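Local coordinates for protein catalase (Corynebacterium glutamicum, PDB 4B7G) that breaks down hydrogen peroxide to water and oxygen at a buried haem, as a tetrameric catalase that also binds NADPH, at residues P65-H70 / E324-D329; N142-F147 / A187-Y192. All blocks are in the same frame, centred on the assembly; numbering follows the deposited sequence.

Contact 1 of 2, residues P65-H70 / E324-D329; sequences PERIPH and EQIALD. Unlike the reference sequence in segment 324-329: Ile326 (reference Leu). With HEM (protoporphyrin IX containing Fe), chain J.
The guanidinium of Arg67 meets the backbone of 324-329 along its edge: the carbonyl of Glu324 lies near its plane, as does a haem propionate oxygen, O1D, while the carbonyl of Ile326 approaches obliquely. NH1 of Arg67 donates to O of Glu324 at 3.0 Å, bent to 139° at the hydrogen, and NH2 adds a weak bond to the same oxygen. That carbonyl ends helix 319-324, at the negative end of the helix dipole, which would be expected to suit a cation; Arg359 donates to it as well. NE of Arg67 turns to O1D of the haem, 2.9 Å away, so one side chain, extended from CG to NE, ties both the propionate and the second segment. The Glu324 carboxylate stands perpendicular to the guanidinium, its chain bent at chi2, 62°, and makes a long salt bridge from OE2 to Arg67 NH1 at 3.5 Å. Two waters also donate to OE2: one bridges it to Pro65 O, the other accepts from N and NH1 of Arg67.

In the antiparallel beta-barrel fold of catalases, His70 belongs to the loop before strand 73-82. Haem C3D lies 3.4 Å from the plane of the His70 imidazole, over its centre, consistent with the distal histidine of catalases; the flat ring suits stacking, and Ser108 holds its ND1. A third water accepts from Leu328 N at 2.9 Å and lies within hydrogen-bonding distance of both propionates. Apolar Leu328 suits packing on strands 125-132 and 135-142, its CD1 3.7 Å from haem O1D.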
loop_
_atom_site.group_PDB
_atom_site.type_symbol
_atom_site.label_atom_id
_atom_site.label_comp_id
_atom_site.label_asym_id
_atom_site.label_seq_id
_atom_site.Cartn_x
_atom_site.Cartn_y
_atom_site.Cartn_z
ATOM N N PRO B 65 5.545 4.009 -6.630
ATOM C CA PRO B 65 5.185 5.328 -7.162
ATOM C C PRO B 65 6.424 6.199 -7.378
ATOM O O PRO B 65 7.306 6.233 -6.506
ATOM C CB PRO B 65 4.298 5.923 -6.052
ATOM C CG PRO B 65 3.703 4.688 -5.335
ATOM C CD PRO B 65 4.853 3.699 -5.360
ATOM N N GLU B 66 6.515 6.878 -8.519
ATOM C CA GLU B 66 7.617 7.823 -8.727
ATOM C C GLU B 66 7.331 9.104 -7.938
ATOM O O GLU B 66 6.182 9.352 -7.555
ATOM C CB GLU B 66 7.758 8.162 -10.214
ATOM C CG GLU B 66 6.628 9.051 -10.758
ATOM C CD GLU B 66 6.688 9.231 -12.261
ATOM O OE1 GLU B 66 7.280 8.362 -12.949
ATOM O OE2 GLU B 66 6.137 10.244 -12.758
ATOM N N ARG B 67 8.367 9.912 -7.703
ATOM C CA ARG B 67 8.211 11.212 -7.054
ATOM C C ARG B 67 7.277 12.117 -7.839
ATOM O O ARG B 67 7.294 12.120 -9.074
ATOM C CB ARG B 67 9.562 11.936 -6.967
ATOM C CG ARG B 67 10.609 11.324 -6.037
ATOM C CD ARG B 67 12.021 11.772 -6.475
ATOM N NE ARG B 67 13.027 11.365 -5.497
ATOM C CZ ARG B 67 13.488 10.121 -5.393
ATOM N NH1 ARG B 67 13.048 9.171 -6.219
ATOM N NH2 ARG B 67 14.386 9.826 -4.467
ATOM N N ILE B 68 6.474 12.902 -7.124
ATOM C CA ILE B 68 5.840 14.066 -7.739
ATOM C C ILE B 68 6.187 15.310 -6.920
ATOM O O ILE B 68 5.855 15.380 -5.741
ATOM C CB ILE B 68 4.306 13.898 -7.886
ATOM C CG1 ILE B 68 3.670 15.189 -8.422
ATOM C CG2 ILE B 68 3.651 13.479 -6.559
ATOM C CD1 ILE B 68 2.162 15.087 -8.619
ATOM N N PRO B 69 6.916 16.271 -7.525
ATOM C CA PRO B 69 7.496 16.199 -8.869
ATOM C C PRO B 69 8.927 15.659 -8.806
ATOM O O PRO B 69 9.271 15.029 -7.794
ATOM C CB PRO B 69 7.465 17.666 -9.333
ATOM C CG PRO B 69 7.396 18.504 -8.014
ATOM C CD PRO B 69 7.273 17.532 -6.861
ATOM N N HIS B 70 9.720 15.883 -9.857
ATOM C CA HIS B 70 11.123 15.456 -9.924
ATOM C C HIS B 70 11.298 13.937 -10.055
ATOM O O HIS B 70 12.267 13.376 -9.538
ATOM C CB HIS B 70 11.929 15.945 -8.715
ATOM C CG HIS B 70 12.030 17.435 -8.596
ATOM N ND1 HIS B 70 13.187 18.128 -8.892
ATOM C CD2 HIS B 70 11.134 18.365 -8.182
ATOM C CE1 HIS B 70 12.995 19.417 -8.678
ATOM N NE2 HIS B 70 11.758 19.587 -8.240
ATOM N N GLU B 324 16.650 5.899 -6.235
ATOM C CA GLU B 324 15.190 5.947 -6.316
ATOM C C GLU B 324 14.595 5.987 -4.904
ATOM O O GLU B 324 13.653 6.745 -4.639
ATOM C CB GLU B 324 14.632 4.755 -7.100
ATOM C CG GLU B 324 13.098 4.794 -7.280
ATOM C CD GLU B 324 12.594 6.002 -8.078
ATOM O OE1 GLU B 324 13.330 6.495 -8.966
ATOM O OE2 GLU B 324 11.445 6.456 -7.820
ATOM N N GLN B 325 15.176 5.214 -3.985
ATOM C CA GLN B 325 14.630 5.142 -2.626
ATOM C C GLN B 325 15.198 6.164 -1.645
ATOM O O GLN B 325 14.771 6.195 -0.479
ATOM C CB GLN B 325 14.813 3.742 -2.031
ATOM C CG GLN B 325 13.998 2.662 -2.713
ATOM C CD GLN B 325 14.107 1.343 -1.987
ATOM O OE1 GLN B 325 13.116 0.624 -1.826
ATOM N NE2 GLN B 325 15.313 1.015 -1.531
ATOM N N ILE B 326 16.163 6.984 -2.066
ATOM C CA ILE B 326 16.610 8.052 -1.157
ATOM C C ILE B 326 15.428 8.962 -0.842
ATOM O O ILE B 326 14.551 9.165 -1.683
ATOM C CB ILE B 326 17.836 8.873 -1.676
ATOM C CG1 ILE B 326 18.545 9.552 -0.496
ATOM C CG2 ILE B 326 17.418 9.932 -2.703
ATOM C CD1 ILE B 326 19.958 10.070 -0.824
ATOM N N ALA B 327 15.361 9.455 0.391
ATOM C CA ALA B 327 14.255 10.320 0.757
ATOM C C ALA B 327 14.818 11.663 1.200
ATOM O O ALA B 327 15.026 11.901 2.405
ATOM C CB ALA B 327 13.413 9.681 1.853
ATOM N N LEU B 328 15.090 12.529 0.222
ATOM C CA LEU B 328 15.664 13.845 0.519
ATOM C C LEU B 328 14.557 14.787 0.987
ATOM O O LEU B 328 13.452 14.762 0.453
ATOM C CB LEU B 328 16.409 14.387 -0.706
ATOM C CG LEU B 328 17.585 13.472 -1.073
ATOM C CD1 LEU B 328 18.000 13.621 -2.538
ATOM C CD2 LEU B 328 18.778 13.722 -0.142
ATOM N N ASP B 329 14.854 15.611 1.991
ATOM C CA ASP B 329 13.807 16.298 2.737
ATOM C C ASP B 329 14.406 17.559 3.380
ATOM O O ASP B 329 15.293 17.450 4.227
ATOM C CB ASP B 329 13.310 15.316 3.807
ATOM C CG ASP B 329 12.286 15.905 4.745
ATOM O OD1 ASP B 329 11.803 17.037 4.529
ATOM O OD2 ASP B 329 11.929 15.196 5.713
HETATM C CHA HEM J . 10.778 16.984 -4.833
HETATM C CHB HEM J . 7.204 19.375 -2.569
HETATM C CHC HEM J . 9.265 23.575 -3.903
HETATM C CHD HEM J . 13.368 21.175 -4.827
HETATM C C1A HEM J . 9.644 17.246 -4.092
HETATM C C2A HEM J . 8.774 16.271 -3.463
HETATM C C3A HEM J . 7.798 16.947 -2.839
HETATM C C4A HEM J . 8.001 18.360 -3.052
HETATM C CMA HEM J . 6.640 16.349 -2.019
HETATM C CAA HEM J . 8.940 14.731 -3.508
HETATM C CBA HEM J . 9.853 14.295 -2.367
HETATM C CGA HEM J . 9.998 12.797 -2.312
HETATM O O1A HEM J . 11.117 12.322 -1.954
HETATM O O2A HEM J . 9.013 12.068 -2.618
HETATM C C1B HEM J . 7.439 20.721 -2.751
HETATM C C2B HEM J . 6.592 21.802 -2.281
HETATM C C3B HEM J . 7.152 22.964 -2.669
HETATM C C4B HEM J . 8.383 22.650 -3.373
HETATM C CMB HEM J . 5.266 21.599 -1.508
HETATM C CAB HEM J . 6.683 24.421 -2.409
HETATM C CBB HEM J . 5.953 24.792 -1.346
HETATM C C1C HEM J . 10.609 23.317 -4.099
HETATM C C2C HEM J . 11.711 24.267 -4.032
HETATM C C3C HEM J . 12.845 23.591 -4.303
HETATM C C4C HEM J . 12.497 22.197 -4.518
HETATM C CMC HEM J . 11.536 25.779 -3.734
HETATM C CAC HEM J . 14.301 24.100 -4.322
HETATM C CBC HEM J . 14.723 25.094 -3.529
HETATM C C1D HEM J . 13.042 19.843 -4.976
HETATM C C2D HEM J . 13.972 18.822 -5.386
HETATM C C3D HEM J . 13.185 17.524 -5.388
HETATM C C4D HEM J . 11.837 17.865 -4.973
HETATM C CMD HEM J . 15.454 18.984 -5.754
HETATM C CAD HEM J . 13.764 16.156 -5.753
HETATM C CBD HEM J . 14.608 15.684 -4.568
HETATM C CGD HEM J . 15.218 14.403 -5.039
HETATM O O1D HEM J . 14.876 13.339 -4.462
HETATM O O2D HEM J . 16.035 14.454 -6.006
HETATM N NA HEM J . 9.144 18.514 -3.817
HETATM N NB HEM J . 8.525 21.272 -3.414
HETATM N NC HEM J . 11.129 22.067 -4.401
HETATM N ND HEM J . 11.801 19.242 -4.739
HETATM FE FE HEM J . 10.216 20.246 -3.901
HETATM O O HOH W 1 9.906 6.094 -5.522
HETATM O O HOH W 2 11.231 9.079 -8.689
HETATM O O HOH W 3 13.717 12.237 -2.347
HETATM O O HOH W 4 9.687 20.536 -6.299
#

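Contact 2 of 2, residues N142-F147 / A187-Y192. With HEM (protoporphyrin IX containing Fe), chain J.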
loop_
_atom_site.group_PDB
_atom_site.type_symbol
_atom_site.label_atom_id
_atom_site.label_comp_id
_atom_site.label_asym_id
_atom_site.label_seq_id
_atom_site.Cartn_x
_atom_site.Cartn_y
_atom_site.Cartn_z
ATOM N N ASN B 142 17.734 23.667 -6.018
ATOM C CA ASN B 142 17.483 23.610 -7.456
ATOM C C ASN B 142 18.649 24.328 -8.119
ATOM O O ASN B 142 19.488 24.925 -7.430
ATOM C CB ASN B 142 16.178 24.331 -7.826
ATOM C CG ASN B 142 14.942 23.442 -7.707
ATOM O OD1 ASN B 142 14.993 22.234 -7.943
ATOM N ND2 ASN B 142 13.815 24.052 -7.364
ATOM N N ASN B 143 18.705 24.295 -9.446
ATOM C CA ASN B 143 19.759 25.023 -10.153
ATOM C C ASN B 143 19.386 26.483 -10.416
ATOM O O ASN B 143 19.883 27.092 -11.368
ATOM C CB ASN B 143 20.110 24.328 -11.472
ATOM C CG ASN B 143 18.976 24.388 -12.486
ATOM O OD1 ASN B 143 17.846 24.768 -12.159
ATOM N ND2 ASN B 143 19.270 24.002 -13.719
ATOM N N THR B 144 18.507 27.035 -9.580
ATOM C CA THR B 144 18.120 28.442 -9.670
ATOM C C THR B 144 18.078 29.061 -8.272
ATOM O O THR B 144 17.748 28.372 -7.299
ATOM C CB THR B 144 16.744 28.581 -10.303
ATOM O OG1 THR B 144 16.227 29.892 -10.032
ATOM C CG2 THR B 144 15.801 27.532 -9.716
ATOM N N PRO B 145 18.401 30.364 -8.163
ATOM C CA PRO B 145 18.415 31.008 -6.847
ATOM C C PRO B 145 17.023 31.427 -6.400
ATOM O O PRO B 145 16.871 31.925 -5.280
ATOM C CB PRO B 145 19.265 32.256 -7.096
ATOM C CG PRO B 145 18.899 32.634 -8.499
ATOM C CD PRO B 145 18.825 31.299 -9.227
ATOM N N THR B 146 16.025 31.244 -7.262
ATOM C CA THR B 146 14.673 31.706 -6.956
ATOM C C THR B 146 13.677 30.611 -7.336
ATOM O O THR B 146 14.082 29.469 -7.571
ATOM C CB THR B 146 14.367 33.071 -7.655
ATOM O OG1 THR B 146 13.104 33.588 -7.213
ATOM C CG2 THR B 146 14.334 32.917 -9.186
ATOM N N PHE B 147 12.384 30.930 -7.370
ATOM C CA PHE B 147 11.370 29.952 -7.791
ATOM C C PHE B 147 10.097 30.679 -8.205
ATOM O O PHE B 147 10.006 31.904 -8.051
ATOM C CB PHE B 147 11.085 28.938 -6.668
ATOM C CG PHE B 147 10.507 27.627 -7.150
ATOM C CD1 PHE B 147 11.264 26.761 -7.936
ATOM C CD2 PHE B 147 9.215 27.246 -6.789
ATOM C CE1 PHE B 147 10.734 25.531 -8.369
ATOM C CE2 PHE B 147 8.675 26.031 -7.215
ATOM C CZ PHE B 147 9.437 25.171 -8.013
ATOM N N ALA B 187 7.049 35.472 -12.731
ATOM C CA ALA B 187 7.876 36.155 -13.739
ATOM C C ALA B 187 9.384 35.976 -13.557
ATOM O O ALA B 187 10.111 35.759 -14.529
ATOM C CB ALA B 187 7.522 37.634 -13.813
ATOM N N HIS B 188 9.870 36.100 -12.327
ATOM C CA HIS B 188 11.308 36.006 -12.097
ATOM C C HIS B 188 11.867 34.650 -12.551
ATOM O O HIS B 188 12.846 34.582 -13.306
ATOM C CB HIS B 188 11.636 36.265 -10.623
ATOM C CG HIS B 188 13.092 36.491 -10.352
ATOM N ND1 HIS B 188 13.582 36.768 -9.095
ATOM C CD2 HIS B 188 14.165 36.489 -11.181
ATOM C CE1 HIS B 188 14.896 36.916 -9.156
ATOM N NE2 HIS B 188 15.274 36.750 -10.411
ATOM N N GLN B 189 11.235 33.566 -12.118
ATOM C CA GLN B 189 11.765 32.242 -12.439
ATOM C C GLN B 189 11.510 31.813 -13.893
ATOM O O GLN B 189 12.320 31.082 -14.486
ATOM C CB GLN B 189 11.235 31.198 -11.448
ATOM C CG GLN B 189 11.637 29.766 -11.787
ATOM C CD GLN B 189 13.142 29.551 -11.854
ATOM O OE1 GLN B 189 13.628 28.706 -12.618
ATOM N NE2 GLN B 189 13.885 30.282 -11.041
ATOM N N VAL B 190 10.400 32.260 -14.476
ATOM C CA VAL B 190 10.120 31.947 -15.883
ATOM C C VAL B 190 11.168 32.617 -16.785
ATOM O O VAL B 190 11.591 32.049 -17.799
ATOM C CB VAL B 190 8.665 32.336 -16.291
ATOM C CG1 VAL B 190 8.414 32.070 -17.781
ATOM C CG2 VAL B 190 7.639 31.559 -15.460
ATOM N N THR B 191 11.613 33.815 -16.407
ATOM C CA THR B 191 12.651 34.501 -17.177
ATOM C C THR B 191 13.967 33.712 -17.121
ATOM O O THR B 191 14.678 33.579 -18.123
ATOM C CB THR B 191 12.865 35.944 -16.668
ATOM O OG1 THR B 191 11.614 36.645 -16.695
ATOM C CG2 THR B 191 13.874 36.680 -17.537
ATOM N N TYR B 192 14.281 33.182 -15.942
ATOM C CA TYR B 192 15.467 32.349 -15.734
ATOM C C TYR B 192 15.313 31.042 -16.520
ATOM O O TYR B 192 16.219 30.629 -17.258
ATOM C CB TYR B 192 15.598 32.065 -14.227
ATOM C CG TYR B 192 16.878 31.407 -13.751
ATOM C CD1 TYR B 192 17.068 30.027 -13.872
ATOM C CD2 TYR B 192 17.880 32.155 -13.129
ATOM C CE1 TYR B 192 18.230 29.417 -13.414
ATOM C CE2 TYR B 192 19.045 31.551 -12.667
ATOM C CZ TYR B 192 19.210 30.184 -12.810
ATOM O OH TYR B 192 20.366 29.573 -12.353
HETATM C CHA HEM J . 10.778 16.984 -4.833
HETATM C CHB HEM J . 7.204 19.375 -2.569
HETATM C CHC HEM J . 9.265 23.575 -3.903
HETATM C CHD HEM J . 13.368 21.175 -4.827
HETATM C C1A HEM J . 9.644 17.246 -4.092
HETATM C C2A HEM J . 8.774 16.271 -3.463
HETATM C C3A HEM J . 7.798 16.947 -2.839
HETATM C C4A HEM J . 8.001 18.360 -3.052
HETATM C CMA HEM J . 6.640 16.349 -2.019
HETATM C CAA HEM J . 8.940 14.731 -3.508
HETATM C CBA HEM J . 9.853 14.295 -2.367
HETATM C CGA HEM J . 9.998 12.797 -2.312
HETATM O O1A HEM J . 11.117 12.322 -1.954
HETATM O O2A HEM J . 9.013 12.068 -2.618
HETATM C C1B HEM J . 7.439 20.721 -2.751
HETATM C C2B HEM J . 6.592 21.802 -2.281
HETATM C C3B HEM J . 7.152 22.964 -2.669
HETATM C C4B HEM J . 8.383 22.650 -3.373
HETATM C CMB HEM J . 5.266 21.599 -1.508
HETATM C CAB HEM J . 6.683 24.421 -2.409
HETATM C CBB HEM J . 5.953 24.792 -1.346
HETATM C C1C HEM J . 10.609 23.317 -4.099
HETATM C C2C HEM J . 11.711 24.267 -4.032
HETATM C C3C HEM J . 12.845 23.591 -4.303
HETATM C C4C HEM J . 12.497 22.197 -4.518
HETATM C CMC HEM J . 11.536 25.779 -3.734
HETATM C CAC HEM J . 14.301 24.100 -4.322
HETATM C CBC HEM J . 14.723 25.094 -3.529
HETATM C C1D HEM J . 13.042 19.843 -4.976
HETATM C C2D HEM J . 13.972 18.822 -5.386
HETATM C C3D HEM J . 13.185 17.524 -5.388
HETATM C C4D HEM J . 11.837 17.865 -4.973
HETATM C CMD HEM J . 15.454 18.984 -5.754
HETATM C CAD HEM J . 13.764 16.156 -5.753
HETATM C CBD HEM J . 14.608 15.684 -4.568
HETATM C CGD HEM J . 15.218 14.403 -5.039
HETATM O O1D HEM J . 14.876 13.339 -4.462
HETATM O O2D HEM J . 16.035 14.454 -6.006
HETATM N NA HEM J . 9.144 18.514 -3.817
HETATM N NB HEM J . 8.525 21.272 -3.414
HETATM N NC HEM J . 11.129 22.067 -4.401
HETATM N ND HEM J . 11.801 19.242 -4.739
HETATM FE FE HEM J . 10.216 20.246 -3.901
HETATM O O HOH W 5 16.153 26.821 -13.469
HETATM O O HOH W 6 9.280 33.907 -9.886
HETATM O O HOH W 4 9.687 20.536 -6.299
#
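Two direct hydrogen bonds join 142-147 to the helix. Tyr192 OH donates to Asn143 O over 2.7 Å, in the carbonyl plane and on a lone pair, and the hydroxyl is also bonded to Arg197; tyrosine suits the place because its long ring carries a donor across to the loop backbone. Gln189 NE2 donates to Thr144 OG1 at 2.6 Å, the hydroxyl oxygen lying 18° out of the Gln189 amide plane. With OG1 anti to the backbone N of Thr144 (chi1 163°), the same oxygen also accepts from Thr146 N at 3.1 Å, closing an ST turn. A single hydroxyl thus shapes the loop and receives the helix. Thr146 OG1 meanwhile bonds to Leu293 O. His188 keeps both nitrogens engaged, ND1 with Thr294 O and NE2 with a ribose hydroxyl of NADPH, so this contact lies beside the dinucleotide site.

Water extends this polar set. One molecule links Phe147 O to Gln189 N, and another lies within bonding distance of Gln189 OE1 and of Asn143 OD1, which itself accepts from His124 N.

Apolar contacts fill in between. Thr144 CB makes a CH-pi contact over the face of the Tyr192 ring, 3.9 Å from its centroid, while Pro145 CD approaches the ring obliquely, 3.5 Å from CE2 of Tyr192. The methyl CG2 of Thr146 lies almost on the normal through the centre of the His188 ring, also 3.9 Å from the centroid. On the haem side, the Phe147 ring has the porphyrin methyl CMC over one face.

The loop follows strand 135-142 and lies between the haem and helix 187-193, which in turn packs against helices 173-182, 454-463 and 487-498.

Contact 1 and contact 2 lie about 22 Å apart, centre to centre; both segments of contact 2 fall between those of contact 1 in the sequence, the order being 65-70, 142-147, 187-192, then 324-329. Both touch the same haem and belong to the catalase family region. Between 65-70 and 142-147 the chain runs through strands 73-82, 100-108, 125-132 and 135-142 of the antiparallel sheet, the last leading into contact 2. The two meet directly where the side chains of His70 and Asn142 pack together. Contact 1 spans from a propionate to the probable distal face of the haem, whereas contact 2 runs from the haem rim to the NADPH side.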